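Local coordinates for short chain dehydrogenase/reductase (Acinetobacter baumannii, PDB 4IUY), which probably catalyses NAD(P)-dependent oxidation or reduction of a substrate not yet identified, as other Rossmann-fold short-chain dehydrogenases/reductases do, at residues D27-I32 against N53-A58; I43-A48 against N73-Q78; S165-S170 against P208-T213; D241-P246 against I263-G268. All coordinates share one frame; numbering follows the deposited sequence.

Contact 1: residues D27-I32 against N53-A58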
loop_
_atom_site.group_PDB
_atom_site.type_symbol
_atom_site.label_atom_id
_atom_site.label_comp_id
_atom_site.label_asym_id
_atom_site.label_seq_id
_atom_site.Cartn_x
_atom_site.Cartn_y
_atom_site.Cartn_z
ATOM N N ASP D 27 0.006 20.899 30.253
ATOM C CA ASP D 27 -1.266 20.808 30.988
ATOM C C ASP D 27 -2.309 19.865 30.393
ATOM O O ASP D 27 -3.387 19.686 30.955
ATOM C CB ASP D 27 -1.880 22.195 31.213
ATOM C CG ASP D 27 -0.979 23.100 32.013
ATOM O OD1 ASP D 27 -0.423 22.647 33.042
ATOM O OD2 ASP D 27 -0.805 24.262 31.594
ATOM N N LYS D 28 -2.000 19.271 29.250
ATOM C CA LYS D 28 -2.882 18.262 28.672
ATOM C C LYS D 28 -2.872 17.044 29.587
ATOM O O LYS D 28 -1.980 16.893 30.436
ATOM C CB LYS D 28 -2.422 17.863 27.262
ATOM C CG LYS D 28 -2.577 18.948 26.202
ATOM C CD LYS D 28 -2.118 18.445 24.818
ATOM C CE LYS D 28 -2.143 19.527 23.732
ATOM N NZ LYS D 28 -3.523 20.055 23.427
ATOM N N TYR D 29 -3.882 16.199 29.450
ATOM C CA TYR D 29 -3.853 14.912 30.107
ATOM C C TYR D 29 -3.647 13.823 29.066
ATOM O O TYR D 29 -4.416 13.703 28.096
ATOM C CB TYR D 29 -5.118 14.685 30.950
ATOM C CG TYR D 29 -5.096 15.383 32.310
ATOM C CD1 TYR D 29 -4.760 14.678 33.465
ATOM C CD2 TYR D 29 -5.446 16.723 32.448
ATOM C CE1 TYR D 29 -4.745 15.287 34.712
ATOM C CE2 TYR D 29 -5.448 17.349 33.710
ATOM C CZ TYR D 29 -5.089 16.620 34.840
ATOM O OH TYR D 29 -5.061 17.206 36.109
ATOM N N ILE D 30 -2.573 13.064 29.248
ATOM C CA ILE D 30 -2.223 11.976 28.356
ATOM C C ILE D 30 -2.543 10.615 28.987
ATOM O O ILE D 30 -2.015 10.278 30.047
ATOM C CB ILE D 30 -0.723 11.993 28.031
ATOM C CG1 ILE D 30 -0.241 13.417 27.724
ATOM C CG2 ILE D 30 -0.438 11.033 26.857
ATOM C CD1 ILE D 30 -0.883 14.056 26.494
ATOM N N LEU D 31 -3.415 9.837 28.350
ATOM C CA LEU D 31 -3.722 8.495 28.839
ATOM C C LEU D 31 -2.867 7.471 28.098
ATOM O O LEU D 31 -2.894 7.401 26.878
ATOM C CB LEU D 31 -5.205 8.162 28.686
ATOM C CG LEU D 31 -5.670 6.742 29.051
ATOM C CD1 LEU D 31 -5.175 6.325 30.435
ATOM C CD2 LEU D 31 -7.193 6.677 29.036
ATOM N N ILE D 32 -2.085 6.709 28.846
ATOM C CA ILE D 32 -1.149 5.750 28.283
ATOM C C ILE D 32 -1.460 4.360 28.787
ATOM O O ILE D 32 -1.332 4.103 29.982
ATOM C CB ILE D 32 0.297 6.104 28.673
ATOM C CG1 ILE D 32 0.595 7.546 28.260
ATOM C CG2 ILE D 32 1.308 5.128 28.031
ATOM C CD1 ILE D 32 1.874 8.091 28.846
ATOM N N ASN D 53 0.193 16.375 31.979
ATOM C CA ASN D 53 -0.250 15.485 33.038
ATOM C C ASN D 53 -0.422 14.043 32.553
ATOM O O ASN D 53 -0.765 13.801 31.412
ATOM C CB ASN D 53 -1.548 16.015 33.662
ATOM C CG ASN D 53 -1.390 17.423 34.196
ATOM O OD1 ASN D 53 -0.609 17.667 35.119
ATOM N ND2 ASN D 53 -2.121 18.361 33.614
ATOM N N ILE D 54 -0.223 13.088 33.447
ATOM C CA ILE D 54 -0.053 11.697 33.051
ATOM C C ILE D 54 -1.099 10.770 33.678
ATOM O O ILE D 54 -1.288 10.770 34.889
ATOM C CB ILE D 54 1.374 11.206 33.472
ATOM C CG1 ILE D 54 2.441 12.028 32.758
ATOM C CG2 ILE D 54 1.570 9.751 33.153
ATOM C CD1 ILE D 54 2.298 11.968 31.241
ATOM N N VAL D 55 -1.796 10.004 32.846
ATOM C CA VAL D 55 -2.612 8.892 33.342
ATOM C C VAL D 55 -2.055 7.566 32.817
ATOM O O VAL D 55 -2.047 7.305 31.609
ATOM C CB VAL D 55 -4.090 9.003 32.936
ATOM C CG1 VAL D 55 -4.878 7.835 33.561
ATOM C CG2 VAL D 55 -4.666 10.332 33.388
ATOM N N ILE D 56 -1.553 6.735 33.711
ATOM C CA ILE D 56 -0.930 5.496 33.270
ATOM C C ILE D 56 -1.673 4.294 33.805
ATOM O O ILE D 56 -2.156 4.291 34.950
ATOM C CB ILE D 56 0.539 5.425 33.697
ATOM C CG1 ILE D 56 0.716 5.920 35.129
ATOM C CG2 ILE D 56 1.399 6.275 32.765
ATOM C CD1 ILE D 56 2.114 5.783 35.627
ATOM N N CYS D 57 -1.829 3.281 32.962
ATOM C CA CYS D 57 -2.362 2.031 33.479
ATOM C C CYS D 57 -1.675 0.786 32.961
ATOM O O CYS D 57 -1.003 0.814 31.929
ATOM C CB CYS D 57 -3.890 1.962 33.351
ATOM S SG CYS D 57 -4.626 2.617 31.901
ATOM N N ALA D 58 -1.787 -0.279 33.753
ATOM C CA ALA D 58 -1.220 -1.586 33.435
ATOM C C ALA D 58 -1.950 -2.618 34.301
ATOM O O ALA D 58 -2.729 -2.237 35.178
ATOM C CB ALA D 58 0.278 -1.591 33.728
HETATM O O HOH W 1 -1.845 21.051 34.599
#
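Asn53 sets its CB over one face of the Tyr29 ring, displaced toward the rim. That carbon stands 3.5 Å from the ring centroid and 17° off the normal, which meets the definition of a CH-pi contact. With CG of Tyr29 beside its own backbone N (chi1 -80°), the ring lies across to the neighbouring strand, and Val55 CG2 reaches only its edge. Further along the sheet face that carries Tyr29 and Asn53, Leu31 CD1 fits between Val55 and Cys57, 3.5 Å from Val55 CG1 and 4.0 Å from Cys57 SG. On the other face these two strands present Ile30, Ile32, Ile54 and Ile56, which meet more loosely, with Ile32 CB 4.2 Å from Ile56 CG2, while Phe47, Ile43 and Ala44 of helix 38-49 fill the grooves above them.

Between the two faces runs a regular parallel ladder. Ile30 and Ile32 each donate to and accept from strand 53-58, the straightest bond being Ile30 N to Asn53 O at 2.9 Å and 173°. Strand 29-32, helix 38-49 and strand 53-58 form the opening beta-alpha-beta unit of the Rossmann fold.

At the start of the ladder, Asn53 ND2 makes a weak bond to Asp27 O (3.2 Å), and a water bridges the same nitrogen to Asp27 OD1. Asn53 OD1 meanwhile accepts from Gln78 N. Across these segments the isoleucine face is therefore wholly apolar, whereas the Tyr29 face is apolar except for the Asn53 amide at its start; that buried amide has both of its ends engaged and ties strand 53-58 to the chain on either side of it.

Contact 2: residues I43-A48 against N73-Q78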
loop_
_atom_site.group_PDB
_atom_site.type_symbol
_atom_site.label_atom_id
_atom_site.label_comp_id
_atom_site.label_asym_id
_atom_site.label_seq_id
_atom_site.Cartn_x
_atom_site.Cartn_y
_atom_site.Cartn_z
ATOM N N ILE D 43 7.363 6.846 27.276
ATOM C CA ILE D 43 6.310 7.710 26.773
ATOM C C ILE D 43 5.784 8.582 27.896
ATOM O O ILE D 43 5.667 9.797 27.715
ATOM C CB ILE D 43 5.172 6.912 26.124
ATOM C CG1 ILE D 43 5.678 6.270 24.827
ATOM C CG2 ILE D 43 3.947 7.799 25.842
ATOM C CD1 ILE D 43 4.647 5.385 24.147
ATOM N N ALA D 44 5.521 7.970 29.053
ATOM C CA ALA D 44 5.055 8.715 30.207
ATOM C C ALA D 44 6.016 9.824 30.571
ATOM O O ALA D 44 5.616 10.964 30.788
ATOM C CB ALA D 44 4.867 7.791 31.418
ATOM N N GLU D 45 7.294 9.480 30.588
ATOM C CA GLU D 45 8.301 10.428 31.005
ATOM C C GLU D 45 8.464 11.543 29.986
ATOM O O GLU D 45 8.662 12.697 30.356
ATOM C CB GLU D 45 9.599 9.695 31.261
ATOM C CG GLU D 45 10.598 10.487 32.009
ATOM C CD GLU D 45 11.402 9.634 32.930
ATOM O OE1 GLU D 45 11.087 8.433 33.068
ATOM O OE2 GLU D 45 12.401 10.153 33.457
ATOM N N LEU D 46 8.353 11.194 28.710
ATOM C CA LEU D 46 8.411 12.170 27.632
ATOM C C LEU D 46 7.320 13.252 27.774
ATOM O O LEU D 46 7.623 14.443 27.741
ATOM C CB LEU D 46 8.286 11.475 26.266
ATOM C CG LEU D 46 8.042 12.445 25.100
ATOM C CD1 LEU D 46 9.269 13.318 24.883
ATOM C CD2 LEU D 46 7.676 11.726 23.825
ATOM N N PHE D 47 6.056 12.854 27.926
ATOM C CA PHE D 47 4.989 13.856 28.036
ATOM C C PHE D 47 5.077 14.658 29.357
ATOM O O PHE D 47 4.831 15.862 29.370
ATOM C CB PHE D 47 3.601 13.227 27.810
ATOM C CG PHE D 47 3.283 12.990 26.340
ATOM C CD1 PHE D 47 2.689 13.982 25.576
ATOM C CD2 PHE D 47 3.646 11.805 25.712
ATOM C CE1 PHE D 47 2.423 13.789 24.230
ATOM C CE2 PHE D 47 3.386 11.600 24.359
ATOM C CZ PHE D 47 2.778 12.598 23.612
ATOM N N ALA D 48 5.493 14.008 30.437
ATOM C CA ALA D 48 5.684 14.702 31.717
ATOM C C ALA D 48 6.788 15.754 31.601
ATOM O O ALA D 48 6.628 16.877 32.051
ATOM C CB ALA D 48 6.022 13.704 32.830
ATOM N N ASN D 73 8.119 13.870 41.363
ATOM C CA ASN D 73 9.286 14.532 41.935
ATOM C C ASN D 73 10.075 15.385 40.953
ATOM O O ASN D 73 10.491 16.490 41.276
ATOM C CB ASN D 73 10.205 13.491 42.578
ATOM C CG ASN D 73 11.395 14.110 43.289
ATOM O OD1 ASN D 73 12.438 14.350 42.672
ATOM N ND2 ASN D 73 11.243 14.387 44.593
ATOM N N GLU D 74 10.312 14.838 39.764
ATOM C CA GLU D 74 11.161 15.484 38.768
ATOM C C GLU D 74 10.472 16.512 37.880
ATOM O O GLU D 74 11.087 17.503 37.513
ATOM C CB GLU D 74 11.857 14.427 37.924
ATOM C CG GLU D 74 13.024 13.801 38.678
ATOM C CD GLU D 74 13.846 12.876 37.808
ATOM O OE1 GLU D 74 13.597 12.839 36.578
ATOM O OE2 GLU D 74 14.701 12.149 38.365
ATOM N N TYR D 75 9.212 16.278 37.523
ATOM C CA TYR D 75 8.525 17.144 36.563
ATOM C C TYR D 75 7.373 17.932 37.147
ATOM O O TYR D 75 6.913 18.882 36.531
ATOM C CB TYR D 75 8.060 16.362 35.341
ATOM C CG TYR D 75 9.169 15.562 34.745
ATOM C CD1 TYR D 75 10.271 16.192 34.186
ATOM C CD2 TYR D 75 9.115 14.170 34.725
ATOM C CE1 TYR D 75 11.313 15.454 33.634
ATOM C CE2 TYR D 75 10.144 13.424 34.186
ATOM C CZ TYR D 75 11.246 14.068 33.637
ATOM O OH TYR D 75 12.271 13.317 33.084
ATOM N N GLY D 76 6.913 17.530 38.332
ATOM C CA GLY D 76 5.852 18.219 39.042
ATOM C C GLY D 76 4.491 18.238 38.356
ATOM O O GLY D 76 3.690 19.129 38.609
ATOM N N VAL D 77 4.224 17.260 37.494
ATOM C CA VAL D 77 2.915 17.130 36.848
ATOM C C VAL D 77 1.958 16.204 37.632
ATOM O O VAL D 77 2.383 15.450 38.499
ATOM C CB VAL D 77 3.082 16.605 35.396
ATOM C CG1 VAL D 77 4.014 17.516 34.634
ATOM C CG2 VAL D 77 3.627 15.190 35.399
ATOM N N GLN D 78 0.670 16.255 37.314
ATOM C CA GLN D 78 -0.305 15.323 37.881
ATOM C C GLN D 78 -0.092 13.901 37.349
ATOM O O GLN D 78 0.173 13.709 36.143
ATOM C CB GLN D 78 -1.727 15.783 37.549
ATOM C CG GLN D 78 -2.071 17.128 38.156
ATOM C CD GLN D 78 -1.861 17.101 39.653
ATOM O OE1 GLN D 78 -0.928 17.735 40.173
ATOM N NE2 GLN D 78 -2.714 16.348 40.362
HETATM O O HOH W 2 7.414 19.503 33.309
#
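Within 43-48, Glu45 is the first to reach 73-78, although Ala44 before it already packs on Ile71 of helix 65-75. The Glu45 side chain, bent at chi2 (145°), passes at about a right angle to Tyr75 and brings CG to 3.7 Å from Tyr75 CE2. The carboxylate, turned 65° from the ring plane, accepts a hydrogen bond from the phenol: Tyr75 OH to Glu45 OE2, 3.2 Å, on the lone pair pointing away from the other oxygen. Glu74 OE1 lies 4.3 Å from that same OE2.

One turn later, Ala48 points toward the other segment, and its small CB sits in the angle between two larger side chains, 3.7 Å from Tyr75 CD2 and 3.8 Å from Val77 CG2. Gly76, just past the helix, has positive phi (64°) and redirects the chain so that Val77 can join the packing beside Tyr75. Ile71 touches both Ala48 and Val77. A water donates to Ala48 O at 3.0 Å and more weakly to Tyr75 O.

Alanine thus gives close packing between neighbouring helix ends of the Rossmann fold, and a polar edge completes it. The phenol should stabilise the negative charge of Glu45, whereas nearby Glu74 would tend to raise its pKa.

Contact 3: residues S165-S170 against P208-T213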
loop_
_atom_site.group_PDB
_atom_site.type_symbol
_atom_site.label_atom_id
_atom_site.label_comp_id
_atom_site.label_asym_id
_atom_site.label_seq_id
_atom_site.Cartn_x
_atom_site.Cartn_y
_atom_site.Cartn_z
ATOM N N SER D 165 3.165 -1.215 14.552
ATOM C CA SER D 165 4.398 -1.957 14.300
ATOM C C SER D 165 4.599 -1.957 12.790
ATOM O O SER D 165 3.627 -1.927 12.026
ATOM C CB SER D 165 4.246 -3.411 14.756
ATOM O OG SER D 165 5.338 -4.216 14.326
ATOM N N ILE D 166 5.840 -2.022 12.340
ATOM C CA ILE D 166 6.074 -2.168 10.907
ATOM C C ILE D 166 5.546 -3.508 10.431
ATOM O O ILE D 166 5.342 -3.722 9.247
ATOM C CB ILE D 166 7.540 -1.984 10.512
ATOM C CG1 ILE D 166 8.437 -2.988 11.224
ATOM C CG2 ILE D 166 7.997 -0.559 10.783
ATOM C CD1 ILE D 166 9.907 -2.950 10.683
ATOM N N LEU D 167 5.307 -4.406 11.378
ATOM C CA LEU D 167 4.693 -5.693 11.075
ATOM C C LEU D 167 3.219 -5.588 10.699
ATOM O O LEU D 167 2.577 -6.576 10.393
ATOM C CB LEU D 167 4.873 -6.659 12.240
ATOM C CG LEU D 167 6.344 -7.079 12.377
ATOM C CD1 LEU D 167 6.499 -8.064 13.489
ATOM C CD2 LEU D 167 6.900 -7.662 11.049
ATOM N N SER D 168 2.675 -4.385 10.735
ATOM C CA SER D 168 1.322 -4.188 10.263
ATOM C C SER D 168 1.324 -4.291 8.723
ATOM O O SER D 168 0.295 -4.561 8.131
ATOM C CB SER D 168 0.781 -2.842 10.741
ATOM O OG SER D 168 1.453 -1.771 10.107
ATOM N N GLN D 169 2.492 -4.107 8.088
ATOM C CA GLN D 169 2.594 -4.253 6.629
ATOM C C GLN D 169 3.719 -5.183 6.185
ATOM O O GLN D 169 3.651 -5.753 5.125
ATOM C CB GLN D 169 2.780 -2.897 5.937
ATOM C CG GLN D 169 1.677 -1.872 6.189
ATOM C CD GLN D 169 1.872 -0.602 5.371
ATOM O OE1 GLN D 169 2.795 0.183 5.614
ATOM N NE2 GLN D 169 1.012 -0.404 4.388
ATOM N N SER D 170 4.768 -5.296 6.983
ATOM C CA SER D 170 5.845 -6.229 6.691
ATOM C C SER D 170 5.570 -7.575 7.384
ATOM O O SER D 170 4.713 -7.683 8.271
ATOM C CB SER D 170 7.169 -5.667 7.200
ATOM O OG SER D 170 7.380 -4.372 6.680
ATOM N N PRO D 208 6.632 1.412 15.091
ATOM C CA PRO D 208 8.059 1.273 15.378
ATOM C C PRO D 208 8.634 0.059 14.659
ATOM O O PRO D 208 7.895 -0.908 14.460
ATOM C CB PRO D 208 8.088 1.010 16.895
ATOM C CG PRO D 208 6.707 1.305 17.376
ATOM C CD PRO D 208 5.799 1.041 16.247
ATOM N N GLY D 209 9.921 0.103 14.307
ATOM C CA GLY D 209 10.644 -1.100 13.907
ATOM C C GLY D 209 11.051 -1.901 15.133
ATOM O O GLY D 209 10.436 -1.769 16.174
ATOM N N TYR D 210 12.094 -2.718 15.029
ATOM C CA TYR D 210 12.557 -3.491 16.167
ATOM C C TYR D 210 13.295 -2.629 17.169
ATOM O O TYR D 210 14.312 -2.008 16.861
ATOM C CB TYR D 210 13.436 -4.658 15.730
ATOM C CG TYR D 210 12.676 -5.749 15.017
ATOM C CD1 TYR D 210 12.086 -6.792 15.727
ATOM C CD2 TYR D 210 12.534 -5.736 13.638
ATOM C CE1 TYR D 210 11.384 -7.803 15.063
ATOM C CE2 TYR D 210 11.829 -6.734 12.975
ATOM C CZ TYR D 210 11.269 -7.758 13.679
ATOM O OH TYR D 210 10.579 -8.726 12.989
HETATM N N MSE D 211 12.766 -2.594 18.380
HETATM C CA MSE D 211 13.354 -1.767 19.414
HETATM C C MSE D 211 14.246 -2.569 20.299
HETATM O O MSE D 211 13.894 -3.671 20.716
HETATM C CB MSE D 211 12.279 -1.085 20.230
HETATM C CG MSE D 211 11.521 -0.118 19.363
HETATM SE SE MSE D 211 10.029 0.607 20.279
HETATM C CE MSE D 211 8.834 -0.922 20.308
ATOM N N ILE D 212 15.422 -2.019 20.563
ATOM C CA ILE D 212 16.344 -2.681 21.449
ATOM C C ILE D 212 15.782 -2.699 22.886
ATOM O O ILE D 212 15.826 -1.703 23.619
ATOM C CB ILE D 212 17.770 -2.106 21.298
ATOM C CG1 ILE D 212 18.680 -2.726 22.355
ATOM C CG2 ILE D 212 17.756 -0.579 21.357
ATOM C CD1 ILE D 212 18.731 -4.237 22.271
ATOM N N THR D 213 15.188 -3.845 23.231
ATOM C CA THR D 213 14.551 -4.058 24.526
ATOM C C THR D 213 15.070 -5.351 25.154
ATOM O O THR D 213 15.901 -6.049 24.557
ATOM C CB THR D 213 13.018 -4.165 24.411
ATOM O OG1 THR D 213 12.663 -5.407 23.792
ATOM C CG2 THR D 213 12.444 -3.005 23.610
#
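Two loops at the C-terminal ends of strands 159-163 and 202-208 meet here, on the side of the parallel sheet where short-chain dehydrogenases/reductases build their active site. Ser165 occupies the position of the family's active-site serine and packs on Tyr178 of helix 176-196, consistent with such a role.

The direct link is Ile166 N to Pro208 O, 3.2 Å long and 153° at the hydrogen; the donor stands 39° out of the carbonyl plane and so uses no lone-pair direction. The Ile166 side chain lies along Pro208-Gly209 beside this bond. Its CG1 lies between the backbone N and the carbonyl carbon (chi1 59°), which carries CD1 over the bare Gly209 CA at 3.8 Å, while CG2 comes within 3.7 Å of Pro208 O. On the Ser165 side, Pro208 CD lies 3.8 Å from Ser165 CA.

At the far end, Leu167 CD1 and Tyr210 OH approach only to 4.2 Å, the two side chains crossing at about a right angle. That hydroxyl has its polar partner in Asn172. The loop 165-170 is held from within: Ser165 OG accepts from Leu167 N (3.0 Å), an ST turn, and Ser168 N bonds to Ser165 O. His187 of the second subunit also bonds to Ser170 O.

One backbone bond and a branched side chain laid over a glycine therefore join the two loops directly, and the ST turn fixes the direction of the Ser165 hydroxyl oxygen without any bond from that side chain to 208-213.

Contact 4: residues D241-P246 against I263-G268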
loop_
_atom_site.group_PDB
_atom_site.type_symbol
_atom_site.label_atom_id
_atom_site.label_comp_id
_atom_site.label_asym_id
_atom_site.label_seq_id
_atom_site.Cartn_x
_atom_site.Cartn_y
_atom_site.Cartn_z
ATOM N N ASP D 241 13.887 7.185 21.858
ATOM C CA ASP D 241 14.003 8.581 21.467
ATOM C C ASP D 241 13.609 8.854 20.029
ATOM O O ASP D 241 13.169 9.972 19.715
ATOM C CB ASP D 241 15.431 9.098 21.689
ATOM C CG ASP D 241 15.696 9.477 23.120
ATOM O OD1 ASP D 241 14.722 9.767 23.852
ATOM O OD2 ASP D 241 16.880 9.518 23.504
ATOM N N ASP D 242 13.745 7.845 19.161
ATOM C CA ASP D 242 13.365 8.034 17.759
ATOM C C ASP D 242 11.874 8.356 17.621
ATOM O O ASP D 242 11.468 8.924 16.603
ATOM C CB ASP D 242 13.716 6.801 16.907
ATOM C CG ASP D 242 15.225 6.575 16.790
ATOM O OD1 ASP D 242 15.991 7.556 16.960
ATOM O OD2 ASP D 242 15.642 5.415 16.533
ATOM N N LEU D 243 11.091 8.001 18.646
ATOM C CA LEU D 243 9.627 8.130 18.652
ATOM C C LEU D 243 9.096 9.469 19.171
ATOM O O LEU D 243 7.924 9.809 18.989
ATOM C CB LEU D 243 8.996 7.008 19.503
ATOM C CG LEU D 243 9.513 5.625 19.100
ATOM C CD1 LEU D 243 8.891 4.525 19.964
ATOM C CD2 LEU D 243 9.240 5.402 17.621
ATOM N N ASN D 244 9.959 10.209 19.839
ATOM C CA ASN D 244 9.558 11.441 20.479
ATOM C C ASN D 244 8.896 12.420 19.521
ATOM O O ASN D 244 7.785 12.898 19.774
ATOM C CB ASN D 244 10.749 12.049 21.214
ATOM C CG ASN D 244 11.193 11.181 22.407
ATOM O OD1 ASN D 244 10.642 10.107 22.646
ATOM N ND2 ASN D 244 12.197 11.637 23.135
ATOM N N GLY D 245 9.563 12.674 18.400
ATOM C CA GLY D 245 9.052 13.604 17.411
ATOM C C GLY D 245 7.664 13.261 16.897
ATOM O O GLY D 245 6.779 14.106 16.930
ATOM N N PRO D 246 7.478 12.042 16.372
ATOM C CA PRO D 246 6.143 11.633 15.921
ATOM C C PRO D 246 5.081 11.665 17.039
ATOM O O PRO D 246 3.936 12.037 16.782
ATOM C CB PRO D 246 6.363 10.195 15.443
ATOM C CG PRO D 246 7.798 10.127 15.059
ATOM C CD PRO D 246 8.520 11.046 16.015
ATOM N N ILE D 263 2.793 6.528 10.765
ATOM C CA ILE D 263 4.182 6.971 10.654
ATOM C C ILE D 263 5.119 5.832 11.081
ATOM O O ILE D 263 5.140 5.425 12.261
ATOM C CB ILE D 263 4.430 8.194 11.557
ATOM C CG1 ILE D 263 3.535 9.366 11.131
ATOM C CG2 ILE D 263 5.916 8.584 11.560
ATOM C CD1 ILE D 263 3.738 10.656 11.985
ATOM N N LYS D 264 5.884 5.317 10.128
ATOM C CA LYS D 264 6.855 4.262 10.410
ATOM C C LYS D 264 8.116 4.873 10.966
ATOM O O LYS D 264 8.585 5.884 10.460
ATOM C CB LYS D 264 7.165 3.431 9.169
ATOM C CG LYS D 264 5.949 2.670 8.628
ATOM C CD LYS D 264 6.323 1.869 7.386
ATOM C CE LYS D 264 6.666 2.786 6.236
ATOM N NZ LYS D 264 7.168 1.997 5.078
ATOM N N VAL D 265 8.623 4.295 12.048
ATOM C CA VAL D 265 9.877 4.753 12.639
ATOM C C VAL D 265 10.761 3.518 12.728
ATOM O O VAL D 265 10.651 2.707 13.669
ATOM C CB VAL D 265 9.631 5.412 14.044
ATOM C CG1 VAL D 265 10.892 5.944 14.619
ATOM C CG2 VAL D 265 8.588 6.553 13.951
ATOM N N ASP D 266 11.622 3.348 11.730
ATOM C CA ASP D 266 12.312 2.080 11.585
ATOM C C ASP D 266 13.694 2.185 10.918
ATOM O O ASP D 266 14.280 1.161 10.573
ATOM C CB ASP D 266 11.415 1.090 10.809
ATOM C CG ASP D 266 11.217 1.482 9.326
ATOM O OD1 ASP D 266 11.590 2.612 8.915
ATOM O OD2 ASP D 266 10.674 0.648 8.563
ATOM N N GLY D 267 14.215 3.402 10.727
ATOM C CA GLY D 267 15.515 3.554 10.073
ATOM C C GLY D 267 15.559 2.900 8.689
ATOM O O GLY D 267 16.623 2.478 8.220
ATOM N N GLY D 268 14.395 2.830 8.037
ATOM C CA GLY D 268 14.286 2.321 6.684
ATOM C C GLY D 268 14.118 0.821 6.569
ATOM O O GLY D 268 14.088 0.289 5.450
#
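Val265 forms the tight part of this contact, its two methyls set against Asp242, Leu243 and Pro246. Leu243 CD2 comes in closest, 3.5 Å from Val265 CG1 and 3.6 Å from its CB. The same CG1, anti to the valine's backbone N (chi1 -177°), also meets Asp242 CB at 3.7 Å and lies 3.6 Å from Asp242 O. On the other branch, CG2 of Val265 touches Pro246 CG at 3.8 Å. One beta-branched residue at the end of strand 262-265 therefore fills the hollow formed by Asp242, Leu243 and Pro246.

Packing is looser toward the start of the strand. There Pro246 CB and Ile263 CG2 stand 4.2 Å apart, although both residues point at each other's segment. This flank is not left to solvent: Ile258 and Ile261 of the third subunit pack on Pro246 and Ile263, so the contact lies beside a subunit interface. The solvent side is at the other end, where Asp241 is exposed and Asp242 partly so, with Asp242 OD2 bonded to Glu239 N.

Beyond Val265 the chain turns sharply at Asp266-Gly267-Gly268. Asp266 OD1 accepts from Gly268 N (2.9 Å), an Asx turn, with the donor 63° out of the carboxylate plane; both glycines have positive phi.

Between 241-246 and 263-268 the contact is thus van der Waals, mostly methyl and ring carbons, with the carbonyl of Asp242 also against a valine methyl. The carboxylates of Asp242 and Asp266 bond to backbone N-H groups of their own loops, Asp266 OD2 taking Ser270 N, so the fit depends on shape rather than polarity.

How the contacts relate
Contacts 1 and 2 interlock toward the 79-83 edge of the sheet: Ile54 N to Gln78 O (2.8 Å) is a probable hydrogen bond, and Ile32 CD1 packs on Ala44 CA at 3.5 Å. Contacts 3 and 4 pair up likewise toward the other edge, their centres 10 Å apart, through a probable bond from Gly209 N to Val265 O (2.8 Å) and packing of Ile166 on Asp266. Between the two pairs, Leu46 CD2 meets Asn244 OD1 at 3.6 Å, joining contact 2 to contact 4. Contacts 1 and 3 lie on opposite sides of the chain's centre, about 24 Å between centres; contact 1 belongs to the first beta-alpha-beta unit, contact 3 to the probable active-site loops.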